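Local coordinates for Rho-related gtp-binding protein RHOD (Homo sapiens, PDB 2J1L) that belongs to the Rho branch of the Ras-like small GTP-binding proteins and here holds guanosine-5'-diphosphate and a magnesium ion, at residues 40-45 with 121-126; 51-56 with 191-196; 127-132 with 178-183; 149-154 with 185-190. All blocks are in the same frame, centred on the assembly; numbering follows the deposited sequence.

Contact 1 of 4, residues 40-45 with 121-126. With GDP (guanosine-5'-diphosphate), chain B.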
# COMPACT_ATOMS: atom_id res chain seq x y z
N VAL A 40 -4.78 3.94 0.52
CA VAL A 40 -5.00 5.03 -0.43
C VAL A 40 -4.41 4.62 -1.78
O VAL A 40 -3.43 3.91 -1.85
CB VAL A 40 -4.40 6.33 0.16
CG1 VAL A 40 -4.22 7.40 -0.87
CG2 VAL A 40 -5.30 6.84 1.30
N GLY A 41 -5.03 5.00 -2.88
CA GLY A 41 -4.53 4.57 -4.18
C GLY A 41 -5.64 4.46 -5.18
O GLY A 41 -6.82 4.48 -4.83
N ASP A 42 -5.25 4.35 -6.45
CA ASP A 42 -6.23 4.27 -7.54
C ASP A 42 -7.17 3.08 -7.35
O ASP A 42 -6.79 2.05 -6.76
CB ASP A 42 -5.53 4.13 -8.89
CG ASP A 42 -4.89 5.44 -9.37
OD1 ASP A 42 -4.78 6.41 -8.57
OD2 ASP A 42 -4.48 5.48 -10.57
N GLY A 43 -8.39 3.23 -7.85
CA GLY A 43 -9.34 2.13 -7.91
C GLY A 43 -8.76 1.02 -8.76
O GLY A 43 -8.12 1.28 -9.77
N GLY A 44 -8.97 -0.22 -8.32
CA GLY A 44 -8.49 -1.40 -9.05
C GLY A 44 -7.02 -1.73 -8.85
O GLY A 44 -6.49 -2.66 -9.48
N CYS A 45 -6.34 -1.00 -7.97
CA CYS A 45 -4.91 -1.27 -7.74
C CYS A 45 -4.68 -2.37 -6.69
O CYS A 45 -3.56 -2.78 -6.49
CB CYS A 45 -4.16 0.00 -7.36
SG CYS A 45 -4.40 0.49 -5.65
N PHE A 121 0.97 4.00 -10.57
CA PHE A 121 2.26 4.40 -10.05
C PHE A 121 2.42 5.92 -10.14
O PHE A 121 2.62 6.60 -9.13
CB PHE A 121 3.34 3.68 -10.83
CG PHE A 121 4.73 3.93 -10.33
CD1 PHE A 121 5.08 3.62 -9.02
CD2 PHE A 121 5.71 4.38 -11.20
CE1 PHE A 121 6.38 3.82 -8.57
CE2 PHE A 121 7.03 4.58 -10.75
CZ PHE A 121 7.36 4.30 -9.44
N ASP A 122 2.31 6.45 -11.36
CA ASP A 122 2.41 7.90 -11.60
C ASP A 122 1.58 8.69 -10.60
O ASP A 122 2.02 9.74 -10.10
CB ASP A 122 1.91 8.24 -13.01
CG ASP A 122 2.85 7.75 -14.13
OD1 ASP A 122 3.91 7.12 -13.84
OD2 ASP A 122 2.51 7.99 -15.32
N ASN A 123 0.37 8.19 -10.33
CA ASN A 123 -0.57 8.87 -9.45
C ASN A 123 -0.19 8.89 -7.97
O ASN A 123 -0.77 9.66 -7.18
CB ASN A 123 -1.96 8.26 -9.61
CG ASN A 123 -2.70 8.79 -10.80
OD1 ASN A 123 -2.35 9.84 -11.35
ND2 ASN A 123 -3.75 8.08 -11.20
N ILE A 124 0.75 8.05 -7.57
CA ILE A 124 1.26 8.10 -6.22
C ILE A 124 1.85 9.49 -6.07
O ILE A 124 1.51 10.22 -5.16
CB ILE A 124 2.31 7.01 -5.94
CG1 ILE A 124 1.71 5.61 -6.09
CG2 ILE A 124 2.84 7.12 -4.55
CD1 ILE A 124 0.48 5.36 -5.22
N PHE A 125 2.70 9.85 -7.02
CA PHE A 125 3.36 11.14 -7.02
C PHE A 125 2.45 12.29 -7.48
O PHE A 125 2.47 13.35 -6.87
CB PHE A 125 4.59 11.04 -7.92
CG PHE A 125 5.53 12.20 -7.81
CD1 PHE A 125 6.52 12.21 -6.84
CD2 PHE A 125 5.44 13.27 -8.69
CE1 PHE A 125 7.39 13.26 -6.74
CE2 PHE A 125 6.32 14.33 -8.59
CZ PHE A 125 7.30 14.33 -7.61
N ASN A 126 1.69 12.11 -8.56
CA ASN A 126 0.97 13.26 -9.15
C ASN A 126 -0.30 13.65 -8.41
O ASN A 126 -0.75 14.78 -8.54
CB ASN A 126 0.59 13.00 -10.63
CG ASN A 126 1.79 12.75 -11.50
OD1 ASN A 126 2.89 13.16 -11.18
ND2 ASN A 126 1.60 12.04 -12.61
PB GDP B . -9.18 -1.91 -5.31
O1B GDP B . -9.70 -2.45 -4.02
O2B GDP B . -8.01 -0.99 -5.12
O3B GDP B . -10.29 -1.17 -6.02
O3A GDP B . -8.67 -3.14 -6.18
PA GDP B . -9.29 -4.61 -5.86
O1A GDP B . -8.80 -5.19 -4.56
O2A GDP B . -10.79 -4.48 -5.79
O5' GDP B . -8.77 -5.51 -7.10
C5' GDP B . -8.85 -5.05 -8.44
C4' GDP B . -8.57 -6.18 -9.41
O4' GDP B . -7.23 -6.70 -9.31
C3' GDP B . -9.48 -7.37 -9.11
O3' GDP B . -9.67 -8.17 -10.30
C2' GDP B . -8.68 -8.20 -8.16
O2' GDP B . -9.05 -9.57 -8.17
C1' GDP B . -7.32 -8.04 -8.77
N9 GDP B . -6.27 -8.26 -7.76
C8 GDP B . -6.20 -7.79 -6.50
N7 GDP B . -5.03 -8.19 -5.92
C5 GDP B . -4.37 -8.93 -6.82
C6 GDP B . -3.09 -9.64 -6.85
O6 GDP B . -2.31 -9.66 -5.85
N1 GDP B . -2.79 -10.27 -8.00
C2 GDP B . -3.60 -10.27 -9.08
N2 GDP B . -3.21 -10.94 -10.19
N3 GDP B . -4.78 -9.63 -9.12
C4 GDP B . -5.19 -8.97 -8.03
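Asp42 and Asn123 carry this contact between them, carboxylate to amide. The stronger bond runs from Asn123 ND2 to Asp42 OD2, 2.8 Å long; it reaches the syn lone pair of that oxygen and lies close to the amide plane of the asparagine. A second, weak bond joins the same ND2 to Asp42 OD1 at 3.3 Å. One amide nitrogen thus faces both carboxylate oxygens, with the two side chains crossing at about a right angle and their planes 58° apart. Each reaches across with CG anti to its own carbonyl carbon, chi1 -74° for Asp42 and -82° for Asn123. Segment 40-45 leaves strand 34-41 and enters the P-loop, the phosphate-binding loop of Ras-like proteins, through a type II turn from Asp42 to Cys45. Gly44 takes the positive phi that such a turn needs, and its N gives a hydrogen bond of 2.8 Å to GDP O3B. Gly41 has backbone angles at which a CB would press on the preceding carbonyl O. An aspartate suits its place because OD1 also accepts from Trp128 NE1, five residues beyond Asn123 on the same helix, and the neutral Asn123 amide supplies a further N-H donor. The backbone O of Asp42 receives Lys47 NZ.

Contact 2 of 4, residues 51-56 with 191-196. With GDP (guanosine-5'-diphosphate), chain B.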
# COMPACT_ATOMS: atom_id res chain seq x y z
N LEU A 51 -6.68 -6.43 1.83
CA LEU A 51 -7.37 -6.48 3.11
C LEU A 51 -7.99 -7.82 3.34
O LEU A 51 -7.87 -8.37 4.42
CB LEU A 51 -8.44 -5.40 3.18
CG LEU A 51 -8.35 -4.59 4.45
CD1 LEU A 51 -9.33 -3.41 4.38
CD2 LEU A 51 -8.59 -5.51 5.66
N MET A 52 -8.64 -8.35 2.31
CA MET A 52 -9.25 -9.69 2.38
C MET A 52 -8.24 -10.68 2.88
O MET A 52 -8.46 -11.35 3.87
CB MET A 52 -9.71 -10.20 1.01
CG MET A 52 -10.71 -9.34 0.26
SD MET A 52 -12.14 -8.93 1.26
N VAL A 53 -7.13 -10.79 2.15
CA VAL A 53 -6.17 -11.84 2.43
C VAL A 53 -5.68 -11.72 3.86
O VAL A 53 -5.67 -12.68 4.61
CB VAL A 53 -4.99 -11.77 1.46
CG1 VAL A 53 -3.79 -12.54 2.03
CG2 VAL A 53 -5.43 -12.28 0.06
N PHE A 54 -5.31 -10.51 4.23
CA PHE A 54 -4.87 -10.24 5.59
C PHE A 54 -5.94 -10.66 6.61
O PHE A 54 -5.66 -11.40 7.53
CB PHE A 54 -4.50 -8.77 5.74
CG PHE A 54 -3.90 -8.45 7.06
CD1 PHE A 54 -2.79 -9.15 7.52
CD2 PHE A 54 -4.42 -7.44 7.85
CE1 PHE A 54 -2.22 -8.87 8.76
CE2 PHE A 54 -3.85 -7.14 9.09
CZ PHE A 54 -2.75 -7.86 9.54
N ALA A 55 -7.18 -10.19 6.42
CA ALA A 55 -8.31 -10.53 7.30
C ALA A 55 -8.66 -12.02 7.23
O ALA A 55 -8.53 -12.74 8.21
CB ALA A 55 -9.56 -9.65 6.98
N ASP A 56 -9.10 -12.45 6.05
CA ASP A 56 -9.61 -13.79 5.80
C ASP A 56 -8.67 -14.86 6.32
O ASP A 56 -8.88 -15.39 7.41
CB ASP A 56 -9.83 -13.98 4.30
N ARG A 191 -2.76 -12.22 -4.25
CA ARG A 191 -3.12 -13.47 -4.92
C ARG A 191 -2.35 -14.68 -4.38
O ARG A 191 -2.93 -15.73 -4.20
CB ARG A 191 -2.89 -13.34 -6.43
CG ARG A 191 -3.20 -14.61 -7.22
CD ARG A 191 -4.70 -14.92 -7.19
NE ARG A 191 -5.44 -13.98 -8.05
CZ ARG A 191 -5.98 -14.27 -9.23
NH1 ARG A 191 -5.91 -15.50 -9.74
NH2 ARG A 191 -6.61 -13.32 -9.91
N LEU A 192 -1.04 -14.52 -4.16
CA LEU A 192 -0.20 -15.62 -3.68
C LEU A 192 0.03 -15.55 -2.18
O LEU A 192 0.93 -16.21 -1.67
CB LEU A 192 1.16 -15.57 -4.38
CG LEU A 192 1.18 -15.57 -5.92
CD1 LEU A 192 2.61 -15.43 -6.43
CD2 LEU A 192 0.51 -16.83 -6.48
N HIS A 193 -0.77 -14.76 -1.47
CA HIS A 193 -0.51 -14.45 -0.06
C HIS A 193 0.98 -14.22 0.18
O HIS A 193 1.56 -14.77 1.11
CB HIS A 193 -0.98 -15.58 0.86
CG HIS A 193 -2.45 -15.89 0.78
ND1 HIS A 193 -3.15 -15.95 -0.41
CD2 HIS A 193 -3.34 -16.21 1.75
CE1 HIS A 193 -4.41 -16.27 -0.17
NE2 HIS A 193 -4.55 -16.44 1.14
N ASP A 194 1.60 -13.42 -0.67
CA ASP A 194 3.03 -13.20 -0.60
C ASP A 194 3.32 -11.84 0.04
O ASP A 194 3.05 -10.80 -0.54
CB ASP A 194 3.63 -13.30 -2.01
CG ASP A 194 5.14 -13.09 -2.05
OD1 ASP A 194 5.81 -13.18 -1.00
OD2 ASP A 194 5.66 -12.84 -3.17
N ASN A 195 3.84 -11.87 1.26
CA ASN A 195 4.36 -10.70 1.94
C ASN A 195 3.30 -9.72 2.42
O ASN A 195 3.60 -8.57 2.74
CB ASN A 195 5.34 -9.97 1.04
CG ASN A 195 6.38 -9.25 1.83
OD1 ASN A 195 6.99 -9.83 2.74
ND2 ASN A 195 6.60 -7.97 1.51
N VAL A 196 2.06 -10.18 2.52
CA VAL A 196 0.94 -9.33 2.87
C VAL A 196 0.92 -8.97 4.37
O VAL A 196 0.76 -7.80 4.73
CB VAL A 196 -0.39 -9.97 2.41
CG1 VAL A 196 -1.59 -9.23 3.00
CG2 VAL A 196 -0.43 -9.99 0.86
PB GDP B . -9.18 -1.91 -5.31
O1B GDP B . -9.70 -2.45 -4.02
O2B GDP B . -8.01 -0.99 -5.12
O3B GDP B . -10.29 -1.17 -6.02
O3A GDP B . -8.67 -3.14 -6.18
PA GDP B . -9.29 -4.61 -5.86
O1A GDP B . -8.80 -5.19 -4.56
O2A GDP B . -10.79 -4.48 -5.79
O5' GDP B . -8.77 -5.51 -7.10
C5' GDP B . -8.85 -5.05 -8.44
C4' GDP B . -8.57 -6.18 -9.41
O4' GDP B . -7.23 -6.70 -9.31
C3' GDP B . -9.48 -7.37 -9.11
O3' GDP B . -9.67 -8.17 -10.30
C2' GDP B . -8.68 -8.20 -8.16
O2' GDP B . -9.05 -9.57 -8.17
C1' GDP B . -7.32 -8.04 -8.77
N9 GDP B . -6.27 -8.26 -7.76
C8 GDP B . -6.20 -7.79 -6.50
N7 GDP B . -5.03 -8.19 -5.92
C5 GDP B . -4.37 -8.93 -6.82
C6 GDP B . -3.09 -9.64 -6.85
O6 GDP B . -2.31 -9.66 -5.85
N1 GDP B . -2.79 -10.27 -8.00
C2 GDP B . -3.60 -10.27 -9.08
N2 GDP B . -3.21 -10.94 -10.19
N3 GDP B . -4.78 -9.63 -9.12
C4 GDP B . -5.19 -8.97 -8.03
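The His193 imidazole has Val53 CG1 over one face, 3.9 Å from the ring centroid and 19° off the normal, a CH-pi contact displaced toward the CD2 side. Arg191 O lies at the ring edge, in its plane. A second flat group, the Arg191 guanidinium, stands obliquely to GDP N2, while the CB of the same arginine comes within 3.4 Å of GDP N1. Val53 sends CG1 anti to its backbone N, chi1 161°, and this one methyl serves two neighbours: the imidazole and Val196 CG1, 4.1 Å away. Val196 CG1 also meets Phe54 CB at 4.0 Å, so Val196 packs with one methyl against both residues of helix 47-55. The Phe54 ring itself turns to Phe200 and His197 of helix 196-209. Segment 191-196 is the loop between strand 184-187 and that helix; it contains a G1 beta bulge, with His193 and Asp194 sharing Ser189 as their partner. His193 suits the loop surface, where its polar ring can cover a valine and still meet solvent. No hydrogen bond crosses between the segments. The adhesion is apolar, and the polar work goes to the nucleotide: Arg191 N donates to GDP O6 over 3.1 Å, tying the loop that rests on helix 47-55 to the guanine base.

Contact 3 of 4, residues 127-132 with 178-183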
# COMPACT_ATOMS: atom_id res chain seq x y z
N ARG A 127 -0.87 12.72 -7.66
CA ARG A 127 -2.23 12.86 -7.14
C ARG A 127 -2.32 12.54 -5.63
O ARG A 127 -2.97 13.30 -4.90
CB ARG A 127 -3.16 12.00 -8.02
CG ARG A 127 -4.35 11.27 -7.35
CD ARG A 127 -5.57 12.16 -7.14
NE ARG A 127 -6.72 11.46 -6.55
CZ ARG A 127 -7.91 12.02 -6.33
NH1 ARG A 127 -8.13 13.28 -6.65
NH2 ARG A 127 -8.90 11.32 -5.78
N TRP A 128 -1.67 11.46 -5.16
CA TRP A 128 -1.78 11.04 -3.74
C TRP A 128 -0.77 11.67 -2.77
O TRP A 128 -1.14 11.99 -1.64
CB TRP A 128 -1.75 9.51 -3.59
CG TRP A 128 -2.84 8.83 -4.38
CD1 TRP A 128 -2.68 8.03 -5.47
CD2 TRP A 128 -4.26 8.94 -4.18
NE1 TRP A 128 -3.90 7.64 -5.97
CE2 TRP A 128 -4.89 8.17 -5.19
CE3 TRP A 128 -5.06 9.62 -3.25
CZ2 TRP A 128 -6.28 8.03 -5.28
CZ3 TRP A 128 -6.46 9.49 -3.34
CH2 TRP A 128 -7.05 8.70 -4.35
N TYR A 129 0.49 11.85 -3.19
CA TYR A 129 1.48 12.57 -2.38
C TYR A 129 1.00 13.99 -2.03
O TYR A 129 1.04 14.37 -0.87
CB TYR A 129 2.82 12.65 -3.11
CG TYR A 129 3.92 13.50 -2.48
CD1 TYR A 129 4.19 13.43 -1.10
CD2 TYR A 129 4.75 14.30 -3.26
CE1 TYR A 129 5.23 14.17 -0.52
CE2 TYR A 129 5.80 15.06 -2.69
CZ TYR A 129 6.04 14.98 -1.31
OH TYR A 129 7.06 15.70 -0.73
N PRO A 130 0.54 14.76 -3.03
CA PRO A 130 0.10 16.12 -2.68
C PRO A 130 -1.07 16.10 -1.70
O PRO A 130 -1.01 16.78 -0.67
CB PRO A 130 -0.34 16.72 -4.03
CG PRO A 130 0.24 15.86 -5.07
CD PRO A 130 0.37 14.48 -4.46
N GLU A 131 -2.11 15.32 -2.02
CA GLU A 131 -3.26 15.13 -1.13
C GLU A 131 -2.82 14.79 0.29
O GLU A 131 -3.25 15.43 1.25
CB GLU A 131 -4.18 14.01 -1.66
CG GLU A 131 -5.02 14.37 -2.90
N VAL A 132 -1.93 13.81 0.42
CA VAL A 132 -1.42 13.39 1.73
C VAL A 132 -0.59 14.50 2.41
O VAL A 132 -0.68 14.69 3.62
CB VAL A 132 -0.59 12.08 1.64
N ARG A 178 11.28 7.39 -2.00
CA ARG A 178 12.13 8.52 -1.64
C ARG A 178 11.52 9.84 -2.11
O ARG A 178 11.49 10.80 -1.33
CB ARG A 178 13.57 8.36 -2.16
CG ARG A 178 14.39 7.36 -1.35
CD ARG A 178 15.90 7.46 -1.57
NE ARG A 178 16.44 6.46 -2.50
CZ ARG A 178 16.47 5.13 -2.29
NH1 ARG A 178 17.00 4.32 -3.22
NH2 ARG A 178 15.97 4.58 -1.18
N SER A 179 11.00 9.90 -3.33
CA SER A 179 10.57 11.19 -3.86
C SER A 179 9.25 11.65 -3.26
O SER A 179 8.80 12.77 -3.48
CB SER A 179 10.55 11.22 -5.39
OG SER A 179 9.62 10.30 -5.90
N VAL A 180 8.64 10.79 -2.46
CA VAL A 180 7.40 11.14 -1.80
C VAL A 180 7.54 11.20 -0.26
O VAL A 180 6.55 11.39 0.46
CB VAL A 180 6.32 10.15 -2.28
CG1 VAL A 180 5.34 9.79 -1.17
CG2 VAL A 180 5.63 10.73 -3.48
N GLY A 181 8.77 11.09 0.23
CA GLY A 181 9.05 11.15 1.66
C GLY A 181 8.49 9.98 2.44
O GLY A 181 8.20 10.12 3.63
N ALA A 182 8.32 8.83 1.80
CA ALA A 182 7.78 7.65 2.49
C ALA A 182 8.82 7.04 3.42
O ALA A 182 10.01 7.05 3.11
CB ALA A 182 7.32 6.61 1.52
N VAL A 183 8.37 6.50 4.54
CA VAL A 183 9.26 5.81 5.47
C VAL A 183 9.73 4.45 4.95
O VAL A 183 10.73 3.92 5.42
CB VAL A 183 8.58 5.66 6.84
CG1 VAL A 183 9.45 4.84 7.77
CG2 VAL A 183 8.30 7.02 7.43
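With chi1 at 174°, Tyr129 throws its ring away from its own backbone N and across to Val180, whose chi1 of 144° lies off the usual staggered values. The two side chains lie alongside each other, pointing opposite ways, which brings Val180 CG2 to 3.4 Å from Tyr129 CG, near the root of the ring, and CG1 beside Tyr129 CD1. Over the middle of the same ring sits the Val180 alpha carbon, 3.9 Å from the centroid and 10° off the normal: a CH-pi contact made by backbone rather than by a methyl. The carbonyl of the same residue is also close, with Val180 O 3.2 Å from Tyr129 CE1, and Ser179 O approaches CE2 obliquely. A flat aromatic suits this place because it can lie along a chain that is just leaving a helix. Helix 170-179 ends here in a Schellman motif, with Gly181 as the C-prime residue at positive phi and its N bonded to Arg178 O at 3.1 Å. Ser179 OG turns back to Met176 O of its own helix. Phe125, one turn before Tyr129, also touches Val180. No hydrogen bond spans the segments, so helix 118-135 meets the end of helix 170-179 mainly by dispersion and CH-pi attraction, with backbone carbonyls near ring carbons.

Contact 4 of 4, residues 149-154 with 185-190. With GDP (guanosine-5'-diphosphate), chain B.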
# COMPACT_ATOMS: atom_id res chain seq x y z
N ASP A 149 2.80 -10.55 -8.41
CA ASP A 149 2.73 -11.79 -9.17
C ASP A 149 2.62 -11.55 -10.68
O ASP A 149 3.04 -12.39 -11.49
CB ASP A 149 1.56 -12.66 -8.69
CG ASP A 149 0.24 -11.93 -8.75
OD1 ASP A 149 0.06 -10.95 -7.98
OD2 ASP A 149 -0.62 -12.35 -9.54
N LEU A 150 2.08 -10.38 -11.06
CA LEU A 150 1.82 -10.08 -12.47
C LEU A 150 3.03 -9.64 -13.30
O LEU A 150 2.92 -9.51 -14.52
CB LEU A 150 0.69 -9.03 -12.57
CG LEU A 150 -0.69 -9.54 -12.13
CD1 LEU A 150 -1.78 -8.50 -12.42
CD2 LEU A 150 -1.00 -10.87 -12.79
N ARG A 151 4.18 -9.41 -12.67
CA ARG A 151 5.45 -9.25 -13.39
C ARG A 151 5.80 -10.52 -14.15
O ARG A 151 6.30 -10.45 -15.28
CB ARG A 151 6.60 -8.95 -12.45
CG ARG A 151 6.47 -7.68 -11.67
CD ARG A 151 7.81 -7.28 -11.07
NE ARG A 151 7.69 -6.01 -10.36
CZ ARG A 151 7.87 -5.82 -9.06
NH1 ARG A 151 7.73 -4.61 -8.55
NH2 ARG A 151 8.20 -6.82 -8.25
N LYS A 152 5.57 -11.67 -13.53
CA LYS A 152 5.75 -12.95 -14.21
C LYS A 152 4.82 -13.07 -15.45
O LYS A 152 5.16 -13.78 -16.40
CB LYS A 152 5.57 -14.13 -13.25
CG LYS A 152 6.77 -14.38 -12.34
N ASP A 153 3.68 -12.36 -15.45
CA ASP A 153 2.70 -12.41 -16.56
C ASP A 153 3.29 -11.83 -17.85
O ASP A 153 3.47 -10.61 -17.97
CB ASP A 153 1.42 -11.64 -16.19
CG ASP A 153 0.23 -11.99 -17.08
OD1 ASP A 153 -0.85 -12.27 -16.52
OD2 ASP A 153 0.37 -11.98 -18.33
N LYS A 154 3.58 -12.71 -18.81
CA LYS A 154 4.24 -12.35 -20.07
C LYS A 154 3.34 -11.53 -21.01
O LYS A 154 3.83 -10.62 -21.71
CB LYS A 154 4.77 -13.61 -20.77
CG LYS A 154 5.99 -14.22 -20.09
CD LYS A 154 6.13 -15.72 -20.34
N TYR A 185 9.24 1.32 1.37
CA TYR A 185 8.58 0.75 0.22
C TYR A 185 8.54 -0.75 0.37
O TYR A 185 9.55 -1.39 0.68
CB TYR A 185 9.30 1.12 -1.07
CG TYR A 185 8.79 0.33 -2.25
CD1 TYR A 185 7.64 0.71 -2.92
CD2 TYR A 185 9.44 -0.82 -2.68
CE1 TYR A 185 7.16 -0.04 -3.98
CE2 TYR A 185 8.96 -1.56 -3.74
CZ TYR A 185 7.84 -1.17 -4.38
OH TYR A 185 7.39 -1.91 -5.42
N LEU A 186 7.36 -1.32 0.16
CA LEU A 186 7.14 -2.74 0.29
C LEU A 186 6.32 -3.22 -0.87
O LEU A 186 5.65 -2.45 -1.54
CB LEU A 186 6.40 -3.02 1.58
CG LEU A 186 7.10 -2.54 2.86
CD1 LEU A 186 6.06 -2.19 3.96
CD2 LEU A 186 8.10 -3.59 3.32
N GLU A 187 6.38 -4.52 -1.09
CA GLU A 187 5.67 -5.17 -2.18
C GLU A 187 5.02 -6.44 -1.70
O GLU A 187 5.55 -7.12 -0.80
CB GLU A 187 6.65 -5.59 -3.24
CG GLU A 187 7.21 -4.48 -4.01
CD GLU A 187 8.13 -4.97 -5.10
OE1 GLU A 187 8.53 -6.15 -5.07
OE2 GLU A 187 8.45 -4.16 -5.99
N CYS A 188 3.92 -6.80 -2.34
CA CYS A 188 3.20 -8.00 -1.99
C CYS A 188 2.33 -8.43 -3.15
O CYS A 188 2.10 -7.67 -4.08
CB CYS A 188 2.31 -7.70 -0.80
SG CYS A 188 1.18 -6.37 -1.18
N SER A 189 1.88 -9.68 -3.06
CA SER A 189 0.86 -10.20 -3.93
C SER A 189 -0.24 -10.75 -3.05
O SER A 189 -0.01 -11.70 -2.30
CB SER A 189 1.41 -11.32 -4.82
OG SER A 189 0.38 -11.92 -5.59
N ALA A 190 -1.43 -10.17 -3.11
CA ALA A 190 -2.56 -10.69 -2.37
C ALA A 190 -2.98 -12.04 -2.95
O ALA A 190 -3.46 -12.91 -2.24
CB ALA A 190 -3.70 -9.71 -2.40
PB GDP B . -9.18 -1.91 -5.31
O1B GDP B . -9.70 -2.45 -4.02
O2B GDP B . -8.01 -0.99 -5.12
O3B GDP B . -10.29 -1.17 -6.02
O3A GDP B . -8.67 -3.14 -6.18
PA GDP B . -9.29 -4.61 -5.86
O1A GDP B . -8.80 -5.19 -4.56
O2A GDP B . -10.79 -4.48 -5.79
O5' GDP B . -8.77 -5.51 -7.10
C5' GDP B . -8.85 -5.05 -8.44
C4' GDP B . -8.57 -6.18 -9.41
O4' GDP B . -7.23 -6.70 -9.31
C3' GDP B . -9.48 -7.37 -9.11
O3' GDP B . -9.67 -8.17 -10.30
C2' GDP B . -8.68 -8.20 -8.16
O2' GDP B . -9.05 -9.57 -8.17
C1' GDP B . -7.32 -8.04 -8.77
N9 GDP B . -6.27 -8.26 -7.76
C8 GDP B . -6.20 -7.79 -6.50
N7 GDP B . -5.03 -8.19 -5.92
C5 GDP B . -4.37 -8.93 -6.82
C6 GDP B . -3.09 -9.64 -6.85
O6 GDP B . -2.31 -9.66 -5.85
N1 GDP B . -2.79 -10.27 -8.00
C2 GDP B . -3.60 -10.27 -9.08
N2 GDP B . -3.21 -10.94 -10.19
N3 GDP B . -4.78 -9.63 -9.12
C4 GDP B . -5.19 -8.97 -8.03
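Ser189 OG donates a hydrogen bond to Asp149 OD1, 2.6 Å long, coming from above the carboxylate plane, 57° out of it. The same carboxylate reads the guanine edge: GDP N1 donates to Asp149 OD1 at 2.9 Å, and GDP N2 gives Asp149 OD2 a bond of 3.0 Å. An aspartate fits because its two oxygens match the two adjacent donors of the base; its chi1 of 56°, with CG between the backbone N and the carbonyl carbon, turns the carboxylate toward both the Ser189 hydroxyl and the base. Ser189 OG lies anti to its backbone N; besides donating to Asp149 it accepts from Leu192 N, so the hydroxyl is held by two hydrogen bonds, one given and one received. Asp149 with Lys147 forms the base-recognition motif of Ras-like proteins, and Ser189-Ala190 follows strand 184-187, where Ala190 N stands 2.9 Å from GDP O6. Leu150 adds an apolar side near GDP N2. Farther out, Arg151 grips Glu187 end-on in a salt bridge, NH1 to OE2 at 2.7 Å and NH2 to OE1 at 3.3 Å, with both oxygens near the guanidinium plane but met from above the carboxylate, the planes being 43° apart. Tyr185 OH, donating to the anti lone pair of Glu187 OE2 at 2.6 Å, helps hold that carboxylate, while Arg151 NH1 also binds Val168 O.

Overall arrangement
Contacts 1, 2 and 4 each touch GDP, whereas contact 3 takes no part in the pocket. Contact 1 lies at the surface, by the phosphates, and is wholly polar; contact 4, partly buried at the base end, combines hydrogen bonds with a salt bridge. Contacts 2 and 3, also partly buried, are apolar with CH-pi packing and lie on opposite sides of the chain's centre. Contacts 1 and 3 share helix 118-135 and touch directly, Val40 packing on Trp128. Contacts 2 and 4 meet through the loop after strand 184-187, where Asn195 ND2 bonds to Glu187 O. Contacts 1 and 4 both reach the central sheet, on strands 34-41 and 184-187.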